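Side-chain contacts in aspartate aminotransferase (Leishmania major, PDB 4H51), which probably catalyses the reversible, pyridoxal-phosphate-dependent transfer of an amino group from L-aspartate to 2-oxoglutarate: residues G52-R55 / P61-L64; V97-G102 / A231-A236; V122-K127 / G275-L280; Q211-A216 / A251-E256. All blocks are in the same frame, centred on the assembly; numbering follows the deposited sequence.

The four contacts illustrate how a fold type I aminotransferase is tied together around its cofactor. Contact 2 carries two tyrosines, Tyr232 and Tyr235, that hydrogen-bond to the pyridoxal-phosphate-modified lysine at position 265, and it touches each of the others. Contact 1 meets it where Tyr54 CB lies 3.8 Å from Tyr235 OH; contact 3 meets it through Tyr101 OH and Leu280 CD1, 3.7 Å apart; contact 4 through Tyr101 CE1 and Ala251 CB at 3.9 Å. Contacts 3 and 4 also pack together around Leu280. Contacts 1 and 4 are the most distant pair, their centres about 33 Å apart on opposite sides of the chain's centre.

Contact 1. Residues G52-R55 / P61-L64; sequences GAYR and PYPL. With EDO (1,2-ethanediol), chain D.
Segments 52-55 and 61-64, neither of them helix or strand, come closest at Arg55 and Pro61, whose CA atoms are 5.0 Å apart, and from there their tyrosines run out side by side. Tyr54 and Tyr62 both point the same way, each with CG anti to its own backbone N (chi1 near 180° in both). The rings meet at an oblique angle, with planes 66° apart, and Tyr54 CE2 comes within 3.8 Å of Tyr62 CD2, while CB of Tyr62 sits at the edge of the Tyr54 ring. A molecule of 1,2-ethanediol, probably from the crystallisation liquor, lies against both: Tyr54 OH donates to its O1 over 2.6 Å, and its C1 lies over one face of the Tyr62 ring, toward the rim.

Arg55 bends back at its second torsion (chi2 -75°), which lays its guanidinium against Pro61, with Pro61 CG 3.9 Å above the centre of one face. In that position Arg55 NH1 donates to Tyr54 O over 2.8 Å, approaching from above the carbonyl plane. The same NH1 forms a salt bridge with Glu82 of the second subunit, its stronger partner. Tyr54 O is gripped again by a water at 2.7 Å, which in turn accepts from Tyr62 N at 2.9 Å and so bridges the two segments. Together these links brace the connection between strand 47-48 and helix 65-76, where Leu64 takes the N-cap position, and the salt bridge from Arg55 to Glu82 ties it to the subunit interface of the aminotransferase homodimer.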
loop_
_atom_site.group_PDB
_atom_site.type_symbol
_atom_site.label_atom_id
_atom_site.label_comp_id
_atom_site.label_asym_id
_atom_site.label_seq_id
_atom_site.Cartn_x
_atom_site.Cartn_y
_atom_site.Cartn_z
ATOM N N GLY B 52 -6.963 -17.948 5.939
ATOM C CA GLY B 52 -7.842 -17.463 6.971
ATOM C C GLY B 52 -8.837 -16.396 6.498
ATOM O O GLY B 52 -8.706 -15.214 6.872
ATOM N N ALA B 53 -9.837 -16.807 5.716
ATOM C CA ALA B 53 -10.894 -15.924 5.253
ATOM C C ALA B 53 -12.252 -16.566 5.628
ATOM O O ALA B 53 -12.424 -17.762 5.475
ATOM C CB ALA B 53 -10.786 -15.705 3.749
ATOM N N TYR B 54 -13.167 -15.759 6.146
ATOM C CA TYR B 54 -14.473 -16.221 6.643
ATOM C C TYR B 54 -15.327 -16.754 5.457
ATOM O O TYR B 54 -15.351 -16.166 4.351
ATOM C CB TYR B 54 -15.214 -15.087 7.386
ATOM C CG TYR B 54 -16.533 -15.543 7.923
ATOM C CD1 TYR B 54 -16.590 -16.250 9.113
ATOM C CD2 TYR B 54 -17.720 -15.313 7.224
ATOM C CE1 TYR B 54 -17.782 -16.710 9.602
ATOM C CE2 TYR B 54 -18.925 -15.765 7.716
ATOM C CZ TYR B 54 -18.939 -16.501 8.887
ATOM O OH TYR B 54 -20.081 -16.972 9.435
ATOM N N ARG B 55 -15.995 -17.867 5.679
ATOM C CA ARG B 55 -17.018 -18.316 4.770
ATOM C C ARG B 55 -18.322 -18.497 5.529
ATOM O O ARG B 55 -18.335 -18.735 6.757
ATOM C CB ARG B 55 -16.563 -19.630 4.098
ATOM C CG ARG B 55 -15.290 -19.507 3.270
ATOM C CD ARG B 55 -15.597 -18.786 1.951
ATOM N NE ARG B 55 -14.419 -18.510 1.106
ATOM C CZ ARG B 55 -13.672 -17.395 1.146
ATOM N NH1 ARG B 55 -13.878 -16.445 2.036
ATOM N NH2 ARG B 55 -12.684 -17.221 0.269
ATOM N N PRO B 61 -17.823 -16.998 0.065
ATOM C CA PRO B 61 -17.355 -15.707 0.535
ATOM C C PRO B 61 -18.548 -14.896 1.043
ATOM O O PRO B 61 -19.628 -14.956 0.432
ATOM C CB PRO B 61 -16.783 -15.080 -0.742
ATOM C CG PRO B 61 -16.304 -16.262 -1.524
ATOM C CD PRO B 61 -17.436 -17.218 -1.352
ATOM N N TYR B 62 -18.347 -14.117 2.113
ATOM C CA TYR B 62 -19.456 -13.472 2.814
ATOM C C TYR B 62 -19.228 -11.974 2.953
ATOM O O TYR B 62 -18.696 -11.509 3.962
ATOM C CB TYR B 62 -19.643 -14.136 4.209
ATOM C CG TYR B 62 -20.784 -13.533 5.016
ATOM C CD1 TYR B 62 -22.082 -13.683 4.616
ATOM C CD2 TYR B 62 -20.536 -12.765 6.143
ATOM C CE1 TYR B 62 -23.122 -13.127 5.340
ATOM C CE2 TYR B 62 -21.560 -12.185 6.865
ATOM C CZ TYR B 62 -22.844 -12.354 6.469
ATOM O OH TYR B 62 -23.888 -11.771 7.160
ATOM N N PRO B 63 -19.591 -11.186 1.932
ATOM C CA PRO B 63 -19.610 -9.717 2.114
ATOM C C PRO B 63 -20.613 -9.383 3.196
ATOM O O PRO B 63 -21.780 -9.836 3.109
ATOM C CB PRO B 63 -20.096 -9.212 0.760
ATOM C CG PRO B 63 -19.791 -10.301 -0.195
ATOM C CD PRO B 63 -19.951 -11.576 0.559
ATOM N N LEU B 64 -20.208 -8.656 4.232
ATOM C CA LEU B 64 -21.108 -8.411 5.372
ATOM C C LEU B 64 -22.270 -7.526 4.956
ATOM O O LEU B 64 -22.091 -6.688 4.056
ATOM C CB LEU B 64 -20.387 -7.802 6.566
ATOM C CG LEU B 64 -19.619 -8.757 7.501
ATOM C CD1 LEU B 64 -18.493 -9.531 6.824
ATOM C CD2 LEU B 64 -19.106 -7.941 8.675
HETATM C C1 EDO D . -22.794 -15.433 8.106
HETATM O O1 EDO D . -22.214 -16.725 8.045
HETATM C C2 EDO D . -22.955 -15.039 9.571
HETATM O O2 EDO D . -24.119 -15.680 10.080
HETATM O O HOH W 1 -15.734 -13.672 3.317
#

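Contact 2. Residues V97-G102 / A231-A236; sequences VKIIYG and AYQGYA
The last turn of helix 90-101 faces the irregular loop 231-236 across a CA separation of 7.9 Å, measured between Ile100 and Gln233, wide enough for one long side chain to span. That side chain is Gln233. Its CG stands anti to the backbone N (chi1 -164°) and the chain stays extended beyond it, carrying the amide straight to the helix. Gln233 NE2 donates to Ile99 O over 2.9 Å in a nearly linear bond (173°); the acceptor lies in the plane of the amide, whereas the donor approaches from well above the carbonyl plane, 48° out of it. A second bond from NE2, to Leu240 O, helps fix which way the amide is turned.

The other branch of the amide meets hydrocarbon. Gln233 OE1 rests between two methyl ends, 3.5 Å from Ile99 CD1 and the same distance from Ile100 CD1, with both isoleucines crossing the glutamine at a slant. All three residues are buried. Ile99 O also receives NH2 of Arg248, so it is shared by Gln233 and Arg248, which also binds Ile100 O through NE.

The backbone oxygen of Gln233 accepts from Asn266, the neighbour of the modified lysine. Tyr232 OH bonds to O3 of the cofactor, and Tyr235 OH to the backbone oxygen of the modified lysine. A loop that leaves the C-terminal end of a parallel strand, here 225-230, and delivers a tyrosine to the pyridoxal hydroxyl is characteristic of aspartate aminotransferases of fold type I.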
loop_
_atom_site.group_PDB
_atom_site.type_symbol
_atom_site.label_atom_id
_atom_site.label_comp_id
_atom_site.label_asym_id
_atom_site.label_seq_id
_atom_site.Cartn_x
_atom_site.Cartn_y
_atom_site.Cartn_z
ATOM N N VAL B 97 -8.933 3.356 16.213
ATOM C CA VAL B 97 -8.129 3.145 17.423
ATOM C C VAL B 97 -9.041 3.047 18.654
ATOM O O VAL B 97 -8.689 2.350 19.633
ATOM C CB VAL B 97 -6.975 4.186 17.634
ATOM C CG1 VAL B 97 -5.975 4.145 16.448
ATOM C CG2 VAL B 97 -7.506 5.559 17.903
ATOM N N LYS B 98 -10.193 3.712 18.596
ATOM C CA LYS B 98 -11.203 3.609 19.649
ATOM C C LYS B 98 -11.672 2.196 19.882
ATOM O O LYS B 98 -11.936 1.822 21.019
ATOM C CB LYS B 98 -12.457 4.421 19.326
ATOM C CG LYS B 98 -12.450 5.810 19.893
ATOM C CD LYS B 98 -13.735 6.587 19.653
ATOM C CE LYS B 98 -13.372 8.054 19.437
ATOM N NZ LYS B 98 -14.512 9.023 19.465
ATOM N N ILE B 99 -11.820 1.395 18.837
ATOM C CA ILE B 99 -12.352 0.040 19.068
ATOM C C ILE B 99 -11.339 -0.802 19.821
ATOM O O ILE B 99 -11.678 -1.745 20.490
ATOM C CB ILE B 99 -12.832 -0.691 17.795
ATOM C CG1 ILE B 99 -11.679 -1.210 16.963
ATOM C CG2 ILE B 99 -13.808 0.201 17.026
ATOM C CD1 ILE B 99 -12.054 -2.361 16.039
ATOM N N ILE B 100 -10.065 -0.455 19.684
ATOM C CA ILE B 100 -9.074 -1.249 20.363
ATOM C C ILE B 100 -8.944 -0.779 21.822
ATOM O O ILE B 100 -8.996 -1.630 22.708
ATOM C CB ILE B 100 -7.763 -1.461 19.562
ATOM C CG1 ILE B 100 -6.796 -2.303 20.380
ATOM C CG2 ILE B 100 -7.144 -0.174 19.002
ATOM C CD1 ILE B 100 -7.200 -3.786 20.307
ATOM N N TYR B 101 -8.863 0.529 22.073
ATOM C CA TYR B 101 -8.629 1.040 23.439
ATOM C C TYR B 101 -9.868 1.459 24.205
ATOM O O TYR B 101 -9.789 1.640 25.401
ATOM C CB TYR B 101 -7.621 2.185 23.408
ATOM C CG TYR B 101 -6.259 1.693 23.059
ATOM C CD1 TYR B 101 -5.597 0.802 23.907
ATOM C CD2 TYR B 101 -5.653 2.022 21.850
ATOM C CE1 TYR B 101 -4.358 0.317 23.590
ATOM C CE2 TYR B 101 -4.413 1.533 21.529
ATOM C CZ TYR B 101 -3.771 0.678 22.413
ATOM O OH TYR B 101 -2.529 0.168 22.128
ATOM N N GLY B 102 -11.008 1.592 23.515
ATOM C CA GLY B 102 -12.244 2.130 24.136
ATOM C C GLY B 102 -12.194 3.663 24.202
ATOM O O GLY B 102 -11.160 4.254 23.884
ATOM N N ALA B 231 -5.054 -8.631 14.265
ATOM C CA ALA B 231 -5.722 -8.848 12.977
ATOM C C ALA B 231 -7.163 -9.417 13.120
ATOM O O ALA B 231 -7.941 -9.397 12.162
ATOM C CB ALA B 231 -4.864 -9.791 12.108
ATOM N N TYR B 232 -7.528 -9.914 14.305
ATOM C CA TYR B 232 -8.811 -10.630 14.476
ATOM C C TYR B 232 -9.668 -10.178 15.633
ATOM O O TYR B 232 -10.415 -11.006 16.186
ATOM C CB TYR B 232 -8.583 -12.129 14.652
ATOM C CG TYR B 232 -7.831 -12.789 13.563
ATOM C CD1 TYR B 232 -8.473 -13.300 12.433
ATOM C CD2 TYR B 232 -6.462 -12.911 13.659
ATOM C CE1 TYR B 232 -7.757 -13.906 11.421
ATOM C CE2 TYR B 232 -5.743 -13.481 12.655
ATOM C CZ TYR B 232 -6.376 -13.982 11.550
ATOM O OH TYR B 232 -5.577 -14.571 10.589
ATOM N N GLN B 233 -9.581 -8.904 16.017
ATOM C CA GLN B 233 -10.353 -8.392 17.145
ATOM C C GLN B 233 -11.824 -8.682 16.909
ATOM O O GLN B 233 -12.392 -8.301 15.870
ATOM C CB GLN B 233 -10.155 -6.906 17.383
ATOM C CG GLN B 233 -10.630 -6.491 18.741
ATOM C CD GLN B 233 -10.672 -5.012 18.938
ATOM O OE1 GLN B 233 -10.019 -4.268 18.211
ATOM N NE2 GLN B 233 -11.395 -4.567 19.964
ATOM N N GLY B 234 -12.426 -9.414 17.837
ATOM C CA GLY B 234 -13.774 -9.977 17.599
ATOM C C GLY B 234 -13.812 -11.511 17.523
ATOM O O GLY B 234 -14.823 -12.103 17.935
ATOM N N TYR B 235 -12.757 -12.186 17.004
ATOM C CA TYR B 235 -12.888 -13.605 16.696
ATOM C C TYR B 235 -12.541 -14.532 17.882
ATOM O O TYR B 235 -13.065 -15.657 17.988
ATOM C CB TYR B 235 -12.050 -13.977 15.497
ATOM C CG TYR B 235 -12.718 -13.713 14.142
ATOM C CD1 TYR B 235 -13.681 -14.593 13.637
ATOM C CD2 TYR B 235 -12.406 -12.603 13.404
ATOM C CE1 TYR B 235 -14.302 -14.349 12.421
ATOM C CE2 TYR B 235 -13.007 -12.356 12.195
ATOM C CZ TYR B 235 -13.933 -13.216 11.704
ATOM O OH TYR B 235 -14.483 -12.983 10.505
ATOM N N ALA B 236 -11.661 -14.092 18.770
ATOM C CA ALA B 236 -11.382 -14.891 19.988
ATOM C C ALA B 236 -12.645 -15.188 20.799
ATOM O O ALA B 236 -12.827 -16.310 21.284
ATOM C CB ALA B 236 -10.321 -14.227 20.854
#

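Contact 3. Residues V122-K127 / G275-L280; sequences VSLGAK and GTLSLL
The 2.9 Å bond from Ala126 N to Val122 O, within helix 117-129, helps hold the turn on which Leu124 and Gly125 meet Leu277 of strand 274-280. A like bond, from Lys127 N to Ser123 O, follows one residue on. On the strand, Leu277 pairs through its backbone with Val113 of the adjacent antiparallel strand 110-116, so both partners bring an already engaged backbone to the contact.

What remains to meet is hydrocarbon. Leu277 projects from the sheet with CG anti to its backbone N (chi1 174°), and both its methyls rest against the helix backbone at Gly125. Leu277 CD2 is 3.7 Å from Gly125 N, while Leu277 CD1 lies 3.8 Å from Gly125 CA. Because Gly125 carries no side chain, the leucine can settle directly on the helix surface, and the CA atoms of Gly125 and Leu277 are 6.8 Å apart. Leu124 closes one flank: its CG is 3.8 Å from Leu277 CD2, and its own CD2 is 4.0 Å from that methyl, the two leucines crossing at a slant.

Further side chains pack around them: Leu297 and Ile298 of helix 287-299 against Leu124, and Leu258 and Thr115 against Leu277. Thr276 and Ser278 turn to the other side of the sheet, where helix 90-101 lies, as expected of an alternating strand between two helical layers. With all three touching residues buried and no polar side-chain group taking part, the helix is probably held to the sheet here by close packing and the burial of hydrocarbon.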
loop_
_atom_site.group_PDB
_atom_site.type_symbol
_atom_site.label_atom_id
_atom_site.label_comp_id
_atom_site.label_asym_id
_atom_site.label_seq_id
_atom_site.Cartn_x
_atom_site.Cartn_y
_atom_site.Cartn_z
ATOM N N VAL B 122 2.261 -3.811 10.116
ATOM C CA VAL B 122 3.387 -4.578 10.683
ATOM C C VAL B 122 4.661 -4.107 9.990
ATOM O O VAL B 122 5.623 -3.819 10.664
ATOM C CB VAL B 122 3.220 -6.094 10.576
ATOM C CG1 VAL B 122 4.506 -6.848 11.034
ATOM C CG2 VAL B 122 2.019 -6.516 11.417
ATOM N N SER B 123 4.646 -4.003 8.651
ATOM C CA SER B 123 5.818 -3.532 7.933
ATOM C C SER B 123 6.224 -2.127 8.349
ATOM O O SER B 123 7.418 -1.854 8.635
ATOM C CB SER B 123 5.546 -3.575 6.423
ATOM O OG SER B 123 6.662 -3.126 5.702
ATOM N N LEU B 124 5.242 -1.207 8.347
ATOM C CA LEU B 124 5.512 0.172 8.740
ATOM C C LEU B 124 6.045 0.279 10.193
ATOM O O LEU B 124 6.965 1.064 10.469
ATOM C CB LEU B 124 4.277 1.071 8.578
ATOM C CG LEU B 124 4.453 2.554 8.914
ATOM C CD1 LEU B 124 5.489 3.216 8.027
ATOM C CD2 LEU B 124 3.153 3.347 8.692
ATOM N N GLY B 125 5.419 -0.440 11.104
ATOM C CA GLY B 125 5.838 -0.472 12.502
ATOM C C GLY B 125 7.248 -1.025 12.627
ATOM O O GLY B 125 8.062 -0.489 13.363
ATOM N N ALA B 126 7.539 -2.089 11.909
ATOM C CA ALA B 126 8.866 -2.700 11.951
ATOM C C ALA B 126 9.909 -1.712 11.463
ATOM O O ALA B 126 10.978 -1.632 12.071
ATOM C CB ALA B 126 8.932 -3.993 11.148
ATOM N N LYS B 127 9.586 -0.938 10.411
ATOM C CA LYS B 127 10.484 0.126 9.941
ATOM C C LYS B 127 10.606 1.264 10.919
ATOM O O LYS B 127 11.694 1.752 11.197
ATOM C CB LYS B 127 10.028 0.657 8.559
ATOM C CG LYS B 127 10.170 -0.397 7.471
ATOM C CD LYS B 127 9.792 0.067 6.062
ATOM C CE LYS B 127 9.251 -1.122 5.264
ATOM N NZ LYS B 127 9.249 -0.967 3.773
ATOM N N GLY B 275 -6.329 -0.598 7.522
ATOM C CA GLY B 275 -5.631 -0.892 8.782
ATOM C C GLY B 275 -5.132 0.380 9.434
ATOM O O GLY B 275 -5.178 1.458 8.832
ATOM N N THR B 276 -4.616 0.249 10.657
ATOM C CA THR B 276 -3.886 1.325 11.277
ATOM C C THR B 276 -2.634 0.845 11.991
ATOM O O THR B 276 -2.510 -0.317 12.410
ATOM C CB THR B 276 -4.718 2.108 12.336
ATOM O OG1 THR B 276 -4.955 1.299 13.502
ATOM C CG2 THR B 276 -6.087 2.607 11.762
ATOM N N LEU B 277 -1.722 1.798 12.208
ATOM C CA LEU B 277 -0.585 1.602 13.119
ATOM C C LEU B 277 -0.659 2.691 14.158
ATOM O O LEU B 277 -0.825 3.876 13.822
ATOM C CB LEU B 277 0.773 1.706 12.365
ATOM C CG LEU B 277 2.011 1.649 13.275
ATOM C CD1 LEU B 277 2.301 0.235 13.817
ATOM C CD2 LEU B 277 3.201 2.154 12.459
ATOM N N SER B 278 -0.536 2.312 15.430
ATOM C CA SER B 278 -0.683 3.239 16.515
ATOM C C SER B 278 0.384 2.971 17.619
ATOM O O SER B 278 0.812 1.837 17.828
ATOM C CB SER B 278 -2.102 3.204 17.068
ATOM O OG SER B 278 -2.372 2.011 17.720
ATOM N N LEU B 279 0.811 4.056 18.252
ATOM C CA LEU B 279 1.711 4.039 19.384
ATOM C C LEU B 279 1.113 4.852 20.525
ATOM O O LEU B 279 0.712 5.995 20.333
ATOM C CB LEU B 279 3.055 4.691 19.037
ATOM C CG LEU B 279 4.154 4.764 20.116
ATOM C CD1 LEU B 279 4.618 3.394 20.583
ATOM C CD2 LEU B 279 5.351 5.551 19.631
ATOM N N LEU B 280 1.138 4.266 21.704
ATOM C CA LEU B 280 0.892 4.975 22.941
ATOM C C LEU B 280 2.189 5.536 23.459
ATOM O O LEU B 280 3.124 4.769 23.711
ATOM C CB LEU B 280 0.403 3.996 24.006
ATOM C CG LEU B 280 -0.902 3.274 23.699
ATOM C CD1 LEU B 280 -1.305 2.381 24.896
ATOM C CD2 LEU B 280 -1.994 4.272 23.350
#

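Contact 4. Residues Q211-A216 / A251-E256; sequences QWNEIA and ARRGIE
A single nitrogen reaches two oxygens of one residue here, both by weak bonds: Arg253 NH1 lies 2.8 Å from Asn213 OD1 and 3.0 Å from Asn213 O. The arginine stands where helix 245-252 ends in a Schellman motif, with Gly254, at positive phi, as its C-prime residue; Gly254 N donates to Ala251 O, and Ile255 N reaches back to Phe250 O. The turn therefore sends both Arg253 and Ile255 toward helix 209-221, giving a contact between that helix and the C-terminal turn of helix 245-252 on the periphery of the large aminotransferase domain.

Both bonds to Asn213 are well bent, and the one to the side-chain oxygen is the more doubtful because Asn213 was deposited in two conformers. In the conformer described, its CG is anti to the backbone N (chi1 -165°), which brings OD1 round to the same nitrogen; the amide and guanidinium planes are 58° apart. The arginine chain is bent at its third torsion (chi3 56°), and its stronger partner lies just beyond, where NH2 donates to Ser217 OG. The guanidinium thus reaches residues about one turn apart, Asn213 and Ser217. Arg253 also touches a crystal neighbour, so lattice forces may influence its pose.

Beside these polar atoms the contact is apolar. Ala216 points its methyl toward the loop, with CB 3.7 Å from Arg253 NH1, and Phe250 and Leu220 pack nearby. Ile255 completes the fit, its CD1 lying 3.9 Å from both CB and O of Ala216.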
loop_
_atom_site.group_PDB
_atom_site.type_symbol
_atom_site.label_atom_id
_atom_site.label_comp_id
_atom_site.label_asym_id
_atom_site.label_seq_id
_atom_site.Cartn_x
_atom_site.Cartn_y
_atom_site.Cartn_z
ATOM N N GLN B 211 -2.351 -14.994 32.397
ATOM C CA GLN B 211 -1.039 -15.029 31.673
ATOM C C GLN B 211 -0.680 -13.685 31.070
ATOM O O GLN B 211 0.468 -13.235 31.171
ATOM C CB GLN B 211 -1.057 -16.135 30.608
ATOM C CG GLN B 211 -1.044 -17.502 31.287
ATOM C CD GLN B 211 -1.365 -18.662 30.366
ATOM O OE1 GLN B 211 -2.047 -18.533 29.360
ATOM N NE2 GLN B 211 -0.878 -19.824 30.748
ATOM N N TRP B 212 -1.660 -12.996 30.487
ATOM C CA TRP B 212 -1.391 -11.657 29.959
ATOM C C TRP B 212 -0.887 -10.708 31.000
ATOM O O TRP B 212 -0.012 -9.905 30.702
ATOM C CB TRP B 212 -2.591 -11.016 29.309
ATOM C CG TRP B 212 -2.866 -11.472 27.905
ATOM C CD1 TRP B 212 -4.043 -12.020 27.425
ATOM C CD2 TRP B 212 -1.994 -11.380 26.753
ATOM N NE1 TRP B 212 -3.943 -12.274 26.087
ATOM C CE2 TRP B 212 -2.723 -11.929 25.635
ATOM C CE3 TRP B 212 -0.713 -10.904 26.545
ATOM C CZ2 TRP B 212 -2.181 -11.979 24.361
ATOM C CZ3 TRP B 212 -0.175 -10.985 25.272
ATOM C CH2 TRP B 212 -0.898 -11.474 24.210
ATOM N N ASN B 213 -1.481 -10.718 32.202
ATOM C CA ASN B 213 -0.995 -9.835 33.259
ATOM C C ASN B 213 0.467 -10.147 33.610
ATOM O O ASN B 213 1.297 -9.212 33.805
ATOM C CB ASN B 213 -1.901 -9.937 34.500
ATOM C CG ASN B 213 -1.688 -8.786 35.497
ATOM O OD1 ASN B 213 -1.695 -7.610 35.130
ATOM N ND2 ASN B 213 -1.566 -9.124 36.773
ATOM N N GLU B 214 0.819 -11.432 33.667
ATOM C CA GLU B 214 2.221 -11.808 33.961
ATOM C C GLU B 214 3.146 -11.379 32.826
ATOM O O GLU B 214 4.231 -10.899 33.085
ATOM C CB GLU B 214 2.384 -13.288 34.168
ATOM C CG GLU B 214 1.794 -13.799 35.471
ATOM C CD GLU B 214 2.259 -15.230 35.785
ATOM O OE1 GLU B 214 3.478 -15.521 35.734
ATOM O OE2 GLU B 214 1.392 -16.088 36.058
ATOM N N ILE B 215 2.673 -11.481 31.580
ATOM C CA ILE B 215 3.507 -11.074 30.439
ATOM C C ILE B 215 3.739 -9.567 30.484
ATOM O O ILE B 215 4.850 -9.093 30.215
ATOM C CB ILE B 215 2.862 -11.435 29.108
ATOM C CG1 ILE B 215 2.778 -12.948 28.936
ATOM C CG2 ILE B 215 3.701 -10.866 27.933
ATOM C CD1 ILE B 215 1.750 -13.358 27.905
ATOM N N ALA B 216 2.704 -8.799 30.829
ATOM C CA ALA B 216 2.884 -7.338 30.982
ATOM C C ALA B 216 3.945 -7.020 32.031
ATOM O O ALA B 216 4.783 -6.164 31.794
ATOM C CB ALA B 216 1.586 -6.629 31.306
ATOM N N ALA B 251 -1.886 -1.061 28.033
ATOM C CA ALA B 251 -2.008 0.404 28.072
ATOM C C ALA B 251 -2.169 0.836 29.508
ATOM O O ALA B 251 -1.480 1.727 29.955
ATOM C CB ALA B 251 -3.224 0.880 27.267
ATOM N N ARG B 252 -3.127 0.225 30.210
ATOM C CA ARG B 252 -3.451 0.613 31.580
ATOM C C ARG B 252 -2.229 0.485 32.461
ATOM O O ARG B 252 -2.058 1.307 33.377
ATOM C CB ARG B 252 -4.589 -0.205 32.186
ATOM N N ARG B 253 -1.350 -0.498 32.165
ATOM C CA ARG B 253 -0.160 -0.686 32.984
ATOM C C ARG B 253 1.091 0.073 32.508
ATOM O O ARG B 253 2.170 -0.157 33.040
ATOM C CB ARG B 253 0.132 -2.176 33.179
ATOM C CG ARG B 253 -0.934 -2.770 34.108
ATOM C CD ARG B 253 -0.613 -4.138 34.583
ATOM N NE ARG B 253 0.692 -4.175 35.250
ATOM C CZ ARG B 253 1.380 -5.293 35.405
ATOM N NH1 ARG B 253 0.877 -6.453 34.945
ATOM N NH2 ARG B 253 2.575 -5.260 35.960
ATOM N N GLY B 254 0.920 0.994 31.565
ATOM C CA GLY B 254 1.970 1.978 31.241
ATOM C C GLY B 254 2.958 1.533 30.165
ATOM O O GLY B 254 4.022 2.126 30.015
ATOM N N ILE B 255 2.617 0.501 29.414
ATOM C CA ILE B 255 3.468 0.006 28.322
ATOM C C ILE B 255 3.223 0.905 27.113
ATOM O O ILE B 255 2.045 1.237 26.807
ATOM C CB ILE B 255 3.148 -1.476 28.009
ATOM C CG1 ILE B 255 3.575 -2.321 29.217
ATOM C CG2 ILE B 255 3.832 -1.971 26.692
ATOM C CD1 ILE B 255 3.248 -3.796 29.173
ATOM N N GLU B 256 4.301 1.330 26.430
ATOM C CA GLU B 256 4.178 2.058 25.170
ATOM C C GLU B 256 3.842 1.123 24.013
ATOM O O GLU B 256 4.715 0.783 23.196
ATOM C CB GLU B 256 5.445 2.858 24.901
ATOM C CG GLU B 256 5.499 4.069 25.823
ATOM C CD GLU B 256 6.775 4.858 25.681
ATOM O OE1 GLU B 256 7.822 4.259 25.335
ATOM O OE2 GLU B 256 6.744 6.068 25.938
#